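Local atomic coordinates of 5-formaminoimidazole-4-carboxamide-1-(Beta)-D-ribofuranosyl 5'-monophosphate synthetase (Thermococcus kodakarensis, PDB entry 2PBZ), a protein that binds ATP and probably uses it, with magnesium or manganese, to form a carbon–nitrogen bond in the purine (IMP) biosynthesis pathway. Residues R28-P33 and M54-N59; K83-G88 and D305-V310; N89-K94 and E242-I247; S178-R183 and R299-E304. All coordinates share one frame; numbering follows the deposited sequence.

Interaction 1: residues R28-P33 and M54-N59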
loop_
_atom_site.group_PDB
_atom_site.type_symbol
_atom_site.label_atom_id
_atom_site.label_comp_id
_atom_site.label_asym_id
_atom_site.label_seq_id
_atom_site.Cartn_x
_atom_site.Cartn_y
_atom_site.Cartn_z
ATOM N N ARG A 28 9.345 -8.285 26.345
ATOM C CA ARG A 28 10.629 -8.980 26.422
ATOM C C ARG A 28 11.001 -9.578 25.074
ATOM O O ARG A 28 10.264 -10.390 24.520
ATOM C CB ARG A 28 10.617 -10.103 27.443
ATOM C CG ARG A 28 11.837 -11.015 27.331
ATOM C CD ARG A 28 11.776 -12.145 28.322
ATOM N NE ARG A 28 11.754 -11.657 29.694
ATOM C CZ ARG A 28 11.239 -12.335 30.716
ATOM N NH1 ARG A 28 10.706 -13.529 30.502
ATOM N NH2 ARG A 28 11.246 -11.818 31.939
ATOM N N LEU A 29 12.166 -9.202 24.563
ATOM C CA LEU A 29 12.623 -9.694 23.279
ATOM C C LEU A 29 13.924 -10.468 23.376
ATOM O O LEU A 29 14.867 -10.006 23.999
ATOM C CB LEU A 29 12.813 -8.517 22.319
ATOM C CG LEU A 29 13.240 -8.854 20.892
ATOM C CD1 LEU A 29 12.082 -9.526 20.183
ATOM C CD2 LEU A 29 13.665 -7.603 20.156
ATOM N N TYR A 30 13.963 -11.648 22.765
ATOM C CA TYR A 30 15.167 -12.470 22.733
ATOM C C TYR A 30 15.806 -12.157 21.387
ATOM O O TYR A 30 15.198 -12.394 20.350
ATOM C CB TYR A 30 14.821 -13.953 22.767
ATOM C CG TYR A 30 14.361 -14.489 24.092
ATOM C CD1 TYR A 30 13.220 -13.995 24.707
ATOM C CD2 TYR A 30 15.049 -15.522 24.711
ATOM C CE1 TYR A 30 12.766 -14.526 25.915
ATOM C CE2 TYR A 30 14.608 -16.065 25.920
ATOM C CZ TYR A 30 13.463 -15.565 26.514
ATOM O OH TYR A 30 12.990 -16.130 27.670
ATOM N N VAL A 31 17.027 -11.632 21.399
ATOM C CA VAL A 31 17.707 -11.249 20.169
ATOM C C VAL A 31 19.176 -11.659 20.193
ATOM O O VAL A 31 19.765 -11.825 21.257
ATOM C CB VAL A 31 17.613 -9.712 19.973
ATOM C CG1 VAL A 31 18.439 -9.011 21.042
ATOM C CG2 VAL A 31 18.092 -9.310 18.592
ATOM N N SER A 32 19.773 -11.813 19.014
ATOM C CA SER A 32 21.176 -12.188 18.929
ATOM C C SER A 32 22.064 -10.948 18.980
ATOM O O SER A 32 21.603 -9.822 18.771
ATOM C CB SER A 32 21.452 -12.968 17.646
ATOM O OG SER A 32 21.230 -12.180 16.499
ATOM N N PRO A 33 23.356 -11.141 19.264
ATOM C CA PRO A 33 24.258 -9.992 19.330
ATOM C C PRO A 33 24.314 -9.170 18.043
ATOM O O PRO A 33 24.317 -7.943 18.092
ATOM C CB PRO A 33 25.595 -10.625 19.705
ATOM C CG PRO A 33 25.486 -12.007 19.121
ATOM C CD PRO A 33 24.083 -12.399 19.485
HETATM N N MSE A 54 18.436 -19.094 20.385
HETATM C CA MSE A 54 17.126 -18.742 20.951
HETATM C C MSE A 54 16.501 -19.899 21.728
HETATM O O MSE A 54 15.382 -19.791 22.231
HETATM C CB MSE A 54 16.154 -18.351 19.837
HETATM C CG MSE A 54 16.706 -17.392 18.806
HETATM SE SE MSE A 54 17.110 -15.624 19.494
HETATM C CE MSE A 54 15.316 -14.988 19.804
ATOM N N THR A 55 17.234 -20.999 21.821
ATOM C CA THR A 55 16.752 -22.189 22.499
ATOM C C THR A 55 16.392 -21.988 23.970
ATOM O O THR A 55 16.044 -22.943 24.652
ATOM C CB THR A 55 17.790 -23.311 22.376
ATOM O OG1 THR A 55 18.992 -22.925 23.046
ATOM C CG2 THR A 55 18.134 -23.554 20.906
ATOM N N SER A 56 16.462 -20.760 24.466
ATOM C CA SER A 56 16.131 -20.490 25.862
ATOM C C SER A 56 14.620 -20.439 26.089
ATOM O O SER A 56 14.139 -19.637 26.877
ATOM C CB SER A 56 16.758 -19.161 26.294
ATOM O OG SER A 56 17.974 -18.951 25.601
ATOM N N ILE A 57 13.882 -21.301 25.392
ATOM C CA ILE A 57 12.415 -21.380 25.512
ATOM C C ILE A 57 11.891 -21.967 26.836
ATOM O O ILE A 57 11.018 -22.853 26.849
ATOM C CB ILE A 57 11.795 -22.206 24.376
ATOM C CG1 ILE A 57 12.491 -23.572 24.255
ATOM C CG2 ILE A 57 11.864 -21.399 23.079
ATOM C CD1 ILE A 57 11.819 -24.506 23.265
ATOM N N LEU A 58 12.448 -21.468 27.937
ATOM C CA LEU A 58 12.032 -21.866 29.264
ATOM C C LEU A 58 11.415 -20.592 29.810
ATOM O O LEU A 58 11.080 -20.495 30.982
ATOM C CB LEU A 58 13.239 -22.287 30.102
ATOM C CG LEU A 58 14.031 -23.458 29.511
ATOM C CD1 LEU A 58 15.423 -23.488 30.105
ATOM C CD2 LEU A 58 13.291 -24.768 29.764
ATOM N N ASN A 59 11.263 -19.616 28.925
ATOM C CA ASN A 59 10.696 -18.323 29.284
ATOM C C ASN A 59 9.472 -18.509 30.148
ATOM O O ASN A 59 8.414 -18.855 29.658
ATOM C CB ASN A 59 10.330 -17.534 28.024
ATOM C CG ASN A 59 9.770 -16.164 28.346
ATOM O OD1 ASN A 59 8.575 -16.014 28.564
ATOM N ND2 ASN A 59 10.639 -15.158 28.404
#
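The Tyr30 ring meets residues 54-59 mainly along its rim: Ser56 CB lies in the ring plane at one edge, 3.8 Å from CE2, and the side-chain amide of Asn59 sits at the edge that carries OH. Ring and amide planes are 63° apart, so the two groups are not stacked; Asn59 CB comes to 4.0 Å from Tyr30 CZ. Ser56 O comes in at a slant, 3.7 Å from Tyr30 CE2. The guanidinium of Arg28 also receives Asn59 at its edge, with Asn59 CG in the plane and 3.5 Å from Arg28 NH1; here the two planes stand 68° apart, and the side chains run past each other in opposite directions. Arg28 and Tyr30 belong to strand 27-31, the middle one of three parallel strands in an N-terminal region assigned to a Rossmann-like clan, and residues 54-59 form the loop that follows strand 47-50. With CG anti to the carbonyl carbon (chi1 -74°), Tyr30 extends its ring from the strand to this loop. Within the loop an inverse gamma turn centred on Ile57, closed by a 2.7 Å hydrogen bond from Leu58 N to Ser56 O, separates the two residues that reach the ring, Ser56 and Asn59. The side chain of selenomethionine Met54 bends toward the Tyr30 backbone, though the position of its end is doubtful. Two carboxylates hold the charged end of Arg28 by salt bridges, Asp47 at NE and Asp61 at NH1.

Interaction 2: residues K83-G88 and D305-V310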
loop_
_atom_site.group_PDB
_atom_site.type_symbol
_atom_site.label_atom_id
_atom_site.label_comp_id
_atom_site.label_asym_id
_atom_site.label_seq_id
_atom_site.Cartn_x
_atom_site.Cartn_y
_atom_site.Cartn_z
ATOM N N LYS A 83 8.555 -25.704 27.867
ATOM C CA LYS A 83 8.055 -25.374 29.190
ATOM C C LYS A 83 7.292 -24.049 29.224
ATOM O O LYS A 83 6.344 -23.887 29.999
ATOM C CB LYS A 83 9.232 -25.319 30.171
ATOM C CG LYS A 83 8.903 -25.791 31.570
ATOM C CD LYS A 83 9.947 -25.330 32.585
ATOM C CE LYS A 83 9.851 -23.827 32.806
ATOM N NZ LYS A 83 10.760 -23.369 33.889
ATOM N N ALA A 84 7.714 -23.106 28.384
ATOM C CA ALA A 84 7.108 -21.776 28.324
ATOM C C ALA A 84 5.591 -21.788 28.090
ATOM O O ALA A 84 5.039 -22.735 27.553
ATOM C CB ALA A 84 7.807 -20.943 27.252
ATOM N N ARG A 85 4.939 -20.701 28.479
ATOM C CA ARG A 85 3.490 -20.562 28.364
ATOM C C ARG A 85 2.834 -20.621 26.967
ATOM O O ARG A 85 1.850 -21.331 26.819
ATOM C CB ARG A 85 3.062 -19.290 29.083
ATOM C CG ARG A 85 1.689 -19.386 29.705
ATOM C CD ARG A 85 1.708 -18.835 31.133
ATOM N NE ARG A 85 0.440 -19.119 31.788
ATOM C CZ ARG A 85 -0.072 -20.341 31.905
ATOM N NH1 ARG A 85 0.584 -21.391 31.406
ATOM N NH2 ARG A 85 -1.235 -20.519 32.532
ATOM N N PHE A 86 3.344 -19.877 25.973
ATOM C CA PHE A 86 2.833 -19.873 24.568
ATOM C C PHE A 86 1.414 -19.450 24.216
ATOM O O PHE A 86 0.445 -20.036 24.683
ATOM C CB PHE A 86 3.041 -21.231 23.901
ATOM C CG PHE A 86 4.399 -21.413 23.287
ATOM C CD1 PHE A 86 5.538 -21.501 24.086
ATOM C CD2 PHE A 86 4.538 -21.515 21.909
ATOM C CE1 PHE A 86 6.808 -21.690 23.506
ATOM C CE2 PHE A 86 5.785 -21.702 21.324
ATOM C CZ PHE A 86 6.920 -21.790 22.116
ATOM N N PHE A 87 1.301 -18.467 23.327
ATOM C CA PHE A 87 -0.009 -17.976 22.884
ATOM C C PHE A 87 -0.677 -18.852 21.809
ATOM O O PHE A 87 -0.008 -19.336 20.907
ATOM C CB PHE A 87 0.114 -16.560 22.329
ATOM C CG PHE A 87 -1.202 -15.952 21.952
ATOM C CD1 PHE A 87 -2.009 -15.355 22.918
ATOM C CD2 PHE A 87 -1.681 -16.046 20.642
ATOM C CE1 PHE A 87 -3.283 -14.862 22.589
ATOM C CE2 PHE A 87 -2.945 -15.561 20.308
ATOM C CZ PHE A 87 -3.748 -14.970 21.284
ATOM N N GLY A 88 -1.994 -19.046 21.932
ATOM C CA GLY A 88 -2.783 -19.812 20.968
ATOM C C GLY A 88 -2.337 -21.194 20.513
ATOM O O GLY A 88 -1.475 -21.331 19.646
ATOM N N ASP A 305 -10.511 -13.811 33.578
ATOM C CA ASP A 305 -10.002 -15.041 34.153
ATOM C C ASP A 305 -10.013 -16.186 33.143
ATOM O O ASP A 305 -9.810 -17.346 33.516
ATOM C CB ASP A 305 -10.827 -15.420 35.391
ATOM C CG ASP A 305 -10.082 -16.355 36.338
ATOM O OD1 ASP A 305 -10.703 -16.839 37.308
ATOM O OD2 ASP A 305 -8.877 -16.600 36.121
ATOM N N ARG A 306 -10.263 -15.875 31.871
ATOM C CA ARG A 306 -10.241 -16.914 30.841
ATOM C C ARG A 306 -8.752 -17.238 30.801
ATOM O O ARG A 306 -8.243 -17.941 31.666
ATOM C CB ARG A 306 -10.689 -16.363 29.488
ATOM C CG ARG A 306 -11.907 -17.036 28.884
ATOM C CD ARG A 306 -13.219 -16.475 29.440
ATOM N NE ARG A 306 -14.005 -15.764 28.429
ATOM C CZ ARG A 306 -14.429 -16.292 27.280
ATOM N NH1 ARG A 306 -14.149 -17.557 26.970
ATOM N NH2 ARG A 306 -15.129 -15.548 26.432
ATOM N N LEU A 307 -8.050 -16.701 29.814
ATOM C CA LEU A 307 -6.604 -16.888 29.691
ATOM C C LEU A 307 -6.123 -18.331 29.600
ATOM O O LEU A 307 -4.943 -18.589 29.345
ATOM C CB LEU A 307 -5.890 -16.169 30.849
ATOM C CG LEU A 307 -4.390 -15.836 30.732
ATOM C CD1 LEU A 307 -3.547 -16.977 31.251
ATOM C CD2 LEU A 307 -4.032 -15.507 29.272
ATOM N N GLU A 308 -7.016 -19.286 29.809
ATOM C CA GLU A 308 -6.592 -20.679 29.702
ATOM C C GLU A 308 -7.020 -21.109 28.316
ATOM O O GLU A 308 -6.387 -21.951 27.680
ATOM C CB GLU A 308 -7.287 -21.563 30.743
ATOM C CG GLU A 308 -6.618 -22.931 30.923
ATOM C CD GLU A 308 -6.459 -23.707 29.611
ATOM O OE1 GLU A 308 -7.489 -24.176 29.052
ATOM O OE2 GLU A 308 -5.299 -23.845 29.135
ATOM N N GLU A 309 -8.100 -20.486 27.856
ATOM C CA GLU A 309 -8.668 -20.768 26.548
ATOM C C GLU A 309 -7.808 -20.263 25.386
ATOM O O GLU A 309 -8.030 -20.660 24.239
ATOM C CB GLU A 309 -10.058 -20.137 26.433
ATOM C CG GLU A 309 -11.041 -20.518 27.532
ATOM C CD GLU A 309 -12.419 -19.915 27.300
ATOM O OE1 GLU A 309 -13.061 -19.514 28.290
ATOM O OE2 GLU A 309 -12.861 -19.848 26.128
ATOM N N VAL A 310 -6.837 -19.386 25.670
ATOM C CA VAL A 310 -5.985 -18.848 24.611
ATOM C C VAL A 310 -4.504 -19.184 24.709
ATOM O O VAL A 310 -3.719 -18.706 23.889
ATOM C CB VAL A 310 -6.098 -17.293 24.494
ATOM C CG1 VAL A 310 -7.553 -16.878 24.298
ATOM C CG2 VAL A 310 -5.500 -16.627 25.716
#
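Gly88 N donates a hydrogen bond to Val310 O, and this backbone link is the tight point between residues 83-88 and 305-310. The atoms are 2.6 Å apart with an N-H...O angle of 150°, the donor tilted 27° from the carbonyl plane. The same oxygen lies over one face of the Phe87 ring, displaced toward its rim and 3.9 Å from Phe87 CD1. Phe87 puts its ring there by keeping CG anti to the backbone N (chi1 -176°); CE1 then comes to 4.2 Å from Val310 CB. Two loops more than 200 residues apart in sequence meet here: one lies between helices 76-80 and 99-109 in the N-terminal region, the other is the tail that follows helix 290-302 of the region assigned to the ATP-grasp clan. Ile294 and Leu298 of that helix also pack on the Phe87 side chain, while Arg85 and Phe86 form backbone hydrogen bonds with Thr312 further along the tail. The contact thins out toward solvent. Exposed Arg85 reaches Leu307 only at its end, NH2 to CD1 at 4.4 Å, and Arg85 NH2 remains 6.3 Å from Glu308 OE2, an attraction at most long-range.

Interaction 3: residues N89-K94 and E242-I247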
loop_
_atom_site.group_PDB
_atom_site.type_symbol
_atom_site.label_atom_id
_atom_site.label_comp_id
_atom_site.label_asym_id
_atom_site.label_seq_id
_atom_site.Cartn_x
_atom_site.Cartn_y
_atom_site.Cartn_z
ATOM N N ASN A 89 -2.973 -22.224 21.053
ATOM C CA ASN A 89 -2.632 -23.607 20.731
ATOM C C ASN A 89 -1.119 -23.703 20.729
ATOM O O ASN A 89 -0.468 -22.994 21.505
ATOM C CB ASN A 89 -3.190 -24.043 19.386
ATOM C CG ASN A 89 -3.363 -25.571 19.291
ATOM O OD1 ASN A 89 -2.433 -26.333 19.552
ATOM N ND2 ASN A 89 -4.553 -26.013 18.913
ATOM N N ARG A 90 -0.560 -24.551 19.877
ATOM C CA ARG A 90 0.887 -24.725 19.834
ATOM C C ARG A 90 1.156 -26.004 19.088
ATOM O O ARG A 90 2.224 -26.201 18.511
ATOM C CB ARG A 90 1.475 -24.827 21.253
ATOM C CG ARG A 90 3.000 -24.845 21.272
ATOM C CD ARG A 90 3.573 -24.659 22.672
ATOM N NE ARG A 90 3.807 -25.901 23.408
ATOM C CZ ARG A 90 3.943 -25.951 24.729
ATOM N NH1 ARG A 90 3.860 -24.822 25.432
ATOM N NH2 ARG A 90 4.154 -27.115 25.347
ATOM N N ARG A 91 0.169 -26.890 19.112
ATOM C CA ARG A 91 0.298 -28.144 18.405
ATOM C C ARG A 91 -0.042 -27.861 16.952
ATOM O O ARG A 91 0.314 -28.630 16.054
ATOM C CB ARG A 91 -0.640 -29.192 19.001
ATOM C CG ARG A 91 0.019 -30.046 20.102
ATOM C CD ARG A 91 -0.420 -29.636 21.488
ATOM N NE ARG A 91 -1.873 -29.609 21.582
ATOM C CZ ARG A 91 -2.538 -29.010 22.562
ATOM N NH1 ARG A 91 -1.876 -28.394 23.545
ATOM N NH2 ARG A 91 -3.864 -28.989 22.540
ATOM N N PHE A 92 -0.716 -26.732 16.740
ATOM C CA PHE A 92 -1.124 -26.276 15.416
ATOM C C PHE A 92 0.058 -25.813 14.566
ATOM O O PHE A 92 0.112 -26.068 13.373
ATOM C CB PHE A 92 -2.140 -25.141 15.588
ATOM C CG PHE A 92 -2.603 -24.517 14.296
ATOM C CD1 PHE A 92 -2.944 -25.304 13.195
ATOM C CD2 PHE A 92 -2.762 -23.135 14.203
ATOM C CE1 PHE A 92 -3.443 -24.714 12.017
ATOM C CE2 PHE A 92 -3.258 -22.542 13.038
ATOM C CZ PHE A 92 -3.598 -23.332 11.943
ATOM N N LEU A 93 1.007 -25.140 15.198
ATOM C CA LEU A 93 2.174 -24.628 14.509
ATOM C C LEU A 93 2.824 -25.572 13.499
ATOM O O LEU A 93 3.421 -25.114 12.525
ATOM C CB LEU A 93 3.223 -24.198 15.533
ATOM C CG LEU A 93 2.765 -23.156 16.557
ATOM C CD1 LEU A 93 3.730 -23.136 17.728
ATOM C CD2 LEU A 93 2.655 -21.792 15.891
ATOM N N LYS A 94 2.707 -26.882 13.705
ATOM C CA LYS A 94 3.344 -27.840 12.794
ATOM C C LYS A 94 2.549 -28.125 11.523
ATOM O O LYS A 94 3.081 -28.658 10.554
ATOM C CB LYS A 94 3.620 -29.157 13.527
ATOM C CG LYS A 94 2.367 -29.824 14.082
ATOM C CD LYS A 94 2.634 -31.253 14.549
ATOM C CE LYS A 94 1.372 -31.893 15.096
ATOM N NZ LYS A 94 0.864 -31.209 16.314
ATOM N N GLU A 242 -7.069 -31.257 15.220
ATOM C CA GLU A 242 -6.089 -30.928 16.253
ATOM C C GLU A 242 -6.829 -30.323 17.436
ATOM O O GLU A 242 -6.834 -29.100 17.630
ATOM C CB GLU A 242 -5.039 -29.954 15.712
ATOM C CG GLU A 242 -3.824 -29.820 16.593
ATOM C CD GLU A 242 -3.055 -31.128 16.784
ATOM O OE1 GLU A 242 -2.418 -31.614 15.819
ATOM O OE2 GLU A 242 -3.078 -31.667 17.916
ATOM N N PRO A 243 -7.427 -31.194 18.271
ATOM C CA PRO A 243 -8.210 -30.878 19.468
ATOM C C PRO A 243 -8.722 -29.445 19.635
ATOM O O PRO A 243 -9.837 -29.164 19.184
ATOM C CB PRO A 243 -7.305 -31.386 20.579
ATOM C CG PRO A 243 -6.941 -32.744 20.005
ATOM C CD PRO A 243 -6.791 -32.513 18.466
ATOM N N PRO A 244 -7.952 -28.516 20.250
ATOM C CA PRO A 244 -8.609 -27.203 20.326
ATOM C C PRO A 244 -8.684 -26.486 18.962
ATOM O O PRO A 244 -9.637 -25.759 18.691
ATOM C CB PRO A 244 -7.786 -26.479 21.369
ATOM C CG PRO A 244 -6.403 -27.015 21.119
ATOM C CD PRO A 244 -6.613 -28.490 20.865
ATOM N N GLY A 245 -7.672 -26.697 18.121
ATOM C CA GLY A 245 -7.632 -26.135 16.771
ATOM C C GLY A 245 -7.779 -24.656 16.401
ATOM O O GLY A 245 -8.892 -24.128 16.285
ATOM N N VAL A 246 -6.646 -24.004 16.166
ATOM C CA VAL A 246 -6.601 -22.595 15.764
ATOM C C VAL A 246 -7.156 -21.638 16.791
ATOM O O VAL A 246 -8.378 -21.435 16.860
ATOM C CB VAL A 246 -7.381 -22.355 14.451
ATOM C CG1 VAL A 246 -7.296 -20.893 14.050
ATOM C CG2 VAL A 246 -6.827 -23.228 13.357
ATOM N N ILE A 247 -6.268 -21.027 17.569
ATOM C CA ILE A 247 -6.715 -20.095 18.581
ATOM C C ILE A 247 -6.471 -18.638 18.244
ATOM O O ILE A 247 -7.298 -17.791 18.548
ATOM C CB ILE A 247 -6.099 -20.427 19.949
ATOM C CG1 ILE A 247 -6.782 -21.671 20.518
ATOM C CG2 ILE A 247 -6.261 -19.258 20.902
ATOM C CD1 ILE A 247 -6.259 -22.080 21.866
#
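Lys94 NZ and Glu242 OE1 form a salt bridge at 3.3 Å, weak as a hydrogen bond, and each atom has a stronger partner. The ammonium donates to Arg91 O at 2.6 Å: chi1 of 60° sends the chain back along its own segment and a bend at chi4 turns the ammonium to that oxygen. The carboxylate oxygen accepts from Trp95 NE1. Glu242 OE2 lies beside the aliphatic base of Arg91, 3.6 Å from CB, whereas Arg91 NE at 4.4 Å is beyond salt-bridge range. Asn89 OD1 is well satisfied: it accepts from Arg90 N at 2.6 Å and Arg91 N at 2.7 Å, with a weak third bond from Phe92 N. The bond to Arg91 N makes an Asx turn, which starts the bend leading into the helical phi/psi values of 91-94 and presents Asn89 ND2 to the loop between helix 224-241 and strand 249-255. There ND2 approaches the Pro244 ring and lies near Gly245 N, but both nitrogens are donors and no bond joins them; Gly245 N is weakly bonded to Glu242 O instead. Deeper in, Val246 CG2 makes a CH-pi contact over one face of Phe92, 3.8 Å from the ring centroid and 23° off its normal. Phe234 and Met238 of helix 224-241 touch both side chains.

Interaction 4: residues S178-R183 and R299-E304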
loop_
_atom_site.group_PDB
_atom_site.type_symbol
_atom_site.label_atom_id
_atom_site.label_comp_id
_atom_site.label_asym_id
_atom_site.label_seq_id
_atom_site.Cartn_x
_atom_site.Cartn_y
_atom_site.Cartn_z
ATOM N N SER A 178 -11.154 -15.925 17.503
ATOM C CA SER A 178 -10.987 -15.626 18.909
ATOM C C SER A 178 -11.924 -16.397 19.801
ATOM O O SER A 178 -13.136 -16.376 19.597
ATOM C CB SER A 178 -11.188 -14.140 19.157
ATOM O OG SER A 178 -12.549 -13.812 19.076
ATOM N N PRO A 179 -11.375 -17.121 20.791
ATOM C CA PRO A 179 -12.230 -17.887 21.705
ATOM C C PRO A 179 -12.952 -16.917 22.618
ATOM O O PRO A 179 -14.144 -17.033 22.852
ATOM C CB PRO A 179 -11.238 -18.763 22.450
ATOM C CG PRO A 179 -10.193 -19.023 21.413
ATOM C CD PRO A 179 -10.000 -17.648 20.805
ATOM N N ILE A 180 -12.226 -15.929 23.114
ATOM C CA ILE A 180 -12.831 -14.938 23.999
ATOM C C ILE A 180 -14.078 -14.302 23.418
ATOM O O ILE A 180 -14.972 -13.907 24.169
ATOM C CB ILE A 180 -11.864 -13.809 24.332
ATOM C CG1 ILE A 180 -10.567 -14.393 24.887
ATOM C CG2 ILE A 180 -12.491 -12.879 25.344
ATOM C CD1 ILE A 180 -10.775 -15.269 26.102
ATOM N N LEU A 181 -14.135 -14.197 22.087
ATOM C CA LEU A 181 -15.288 -13.586 21.412
ATOM C C LEU A 181 -16.055 -14.611 20.578
ATOM O O LEU A 181 -17.147 -14.347 20.083
ATOM C CB LEU A 181 -14.827 -12.424 20.523
ATOM C CG LEU A 181 -13.994 -11.328 21.196
ATOM C CD1 LEU A 181 -13.593 -10.271 20.188
ATOM C CD2 LEU A 181 -14.798 -10.700 22.315
ATOM N N GLU A 182 -15.468 -15.789 20.431
ATOM C CA GLU A 182 -16.084 -16.870 19.684
ATOM C C GLU A 182 -16.480 -16.437 18.285
ATOM O O GLU A 182 -17.612 -16.674 17.848
ATOM C CB GLU A 182 -17.318 -17.395 20.428
ATOM C CG GLU A 182 -17.028 -17.919 21.829
ATOM C CD GLU A 182 -18.179 -18.747 22.409
ATOM O OE1 GLU A 182 -18.437 -19.870 21.888
ATOM O OE2 GLU A 182 -18.829 -18.268 23.380
ATOM N N ARG A 183 -15.552 -15.790 17.583
ATOM C CA ARG A 183 -15.817 -15.355 16.220
ATOM C C ARG A 183 -14.563 -15.380 15.375
ATOM O O ARG A 183 -13.455 -15.304 15.889
ATOM C CB ARG A 183 -16.416 -13.947 16.196
ATOM C CG ARG A 183 -15.439 -12.845 16.526
ATOM C CD ARG A 183 -16.073 -11.463 16.450
ATOM N NE ARG A 183 -15.151 -10.439 16.933
ATOM C CZ ARG A 183 -15.472 -9.168 17.154
ATOM N NH1 ARG A 183 -16.707 -8.740 16.938
ATOM N NH2 ARG A 183 -14.549 -8.325 17.594
ATOM N N ARG A 299 -5.302 -9.525 26.763
ATOM C CA ARG A 299 -5.855 -8.631 27.776
ATOM C C ARG A 299 -7.314 -8.951 28.088
ATOM O O ARG A 299 -7.748 -8.844 29.233
ATOM C CB ARG A 299 -5.754 -7.182 27.320
ATOM C CG ARG A 299 -5.888 -6.188 28.452
ATOM C CD ARG A 299 -6.221 -4.820 27.912
ATOM N NE ARG A 299 -7.463 -4.888 27.150
ATOM C CZ ARG A 299 -8.525 -4.113 27.367
ATOM N NH1 ARG A 299 -8.500 -3.196 28.327
ATOM N NH2 ARG A 299 -9.625 -4.277 26.634
ATOM N N LEU A 300 -8.079 -9.324 27.067
ATOM C CA LEU A 300 -9.474 -9.654 27.280
ATOM C C LEU A 300 -9.577 -10.892 28.145
ATOM O O LEU A 300 -10.425 -10.971 29.019
ATOM C CB LEU A 300 -10.181 -9.907 25.953
ATOM C CG LEU A 300 -10.514 -8.670 25.138
ATOM C CD1 LEU A 300 -11.261 -9.091 23.891
ATOM C CD2 LEU A 300 -11.355 -7.713 25.980
ATOM N N ALA A 301 -8.712 -11.862 27.889
ATOM C CA ALA A 301 -8.712 -13.083 28.668
ATOM C C ALA A 301 -8.351 -12.784 30.131
ATOM O O ALA A 301 -8.960 -13.321 31.052
ATOM C CB ALA A 301 -7.733 -14.080 28.063
ATOM N N GLU A 302 -7.367 -11.915 30.337
ATOM C CA GLU A 302 -6.936 -11.536 31.677
ATOM C C GLU A 302 -8.098 -10.999 32.493
ATOM O O GLU A 302 -8.385 -11.481 33.599
ATOM C CB GLU A 302 -5.884 -10.438 31.599
ATOM C CG GLU A 302 -4.636 -10.837 30.886
ATOM C CD GLU A 302 -3.799 -11.786 31.707
ATOM O OE1 GLU A 302 -4.349 -12.829 32.156
ATOM O OE2 GLU A 302 -2.597 -11.480 31.900
ATOM N N GLU A 303 -8.754 -9.989 31.936
ATOM C CA GLU A 303 -9.849 -9.336 32.605
ATOM C C GLU A 303 -11.042 -10.244 32.845
ATOM O O GLU A 303 -11.990 -9.841 33.521
ATOM C CB GLU A 303 -10.273 -8.114 31.792
ATOM C CG GLU A 303 -9.106 -7.252 31.368
ATOM C CD GLU A 303 -9.499 -6.173 30.382
ATOM O OE1 GLU A 303 -10.126 -6.507 29.341
ATOM O OE2 GLU A 303 -9.170 -4.988 30.642
ATOM N N GLU A 304 -11.002 -11.464 32.319
ATOM C CA GLU A 304 -12.132 -12.380 32.496
ATOM C C GLU A 304 -11.720 -13.750 33.044
ATOM O O GLU A 304 -12.476 -14.726 32.989
ATOM C CB GLU A 304 -12.867 -12.524 31.164
ATOM C CG GLU A 304 -13.400 -11.196 30.647
ATOM C CD GLU A 304 -13.562 -11.163 29.138
ATOM O OE1 GLU A 304 -14.281 -12.035 28.587
ATOM O OE2 GLU A 304 -12.966 -10.253 28.506
#
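Leu300, in the last turns of helix 290-302, makes the first contact with residues 178-183: its CB lies 3.8 Å from Ile180 CG2, and its CD1 reaches Leu181 CD2 at 4.2 Å, these two leucines crossing at about a right angle. Next comes Ala301, whose CB takes the other branch of the isoleucine, 3.8 Å from Ile180 CD1. In Ile180, chi1 of -54° splits the two branches, leaving CG2 for the leucine, and a further bend at chi2 brings CD1 to Ala301. The isoleucine projects from the hairpin turn between strands 170-178 and 183-194, closed by paired backbone hydrogen bonds of Ser178 and Arg183 with a G1 beta bulge at Glu182 and Arg183. After the helix, Glu304 N bonds to Ala301 O at 3.0 Å, and the side chain, extended beyond CG, runs back beside the helix end until OE1 is 3.8 Å from Ile180 CG2. That oxygen also has a long, weak ion pair with Arg306. Across these two segments the contact is aliphatic van der Waals packing, partly buried, with a carboxylate at its border; it supplies no directional bond, and the turn's shape comes from its own backbone hydrogen bonds.

Interaction 2 touches all three of the others. Its centre is about 11 Å from that of interaction 4, where Ala301 and Glu302 meet Leu307, and about 12 Å from that of interaction 3, where Ile247 CG2 packs on Gly88 and Val310. Interaction 1, centred about 19 Å from interaction 2, joins it through Asn59 O and Ala84 CB, 3.2 Å apart. Interactions 3 and 4 are each nested in the long chain loop closed by interaction 2; they alternate along the sequence and touch lightly, Ile247 O to Pro179 CD. None forms the nucleotide pocket: in interaction 3, the Lys94 side chain is still about 13 Å from a bound ATP.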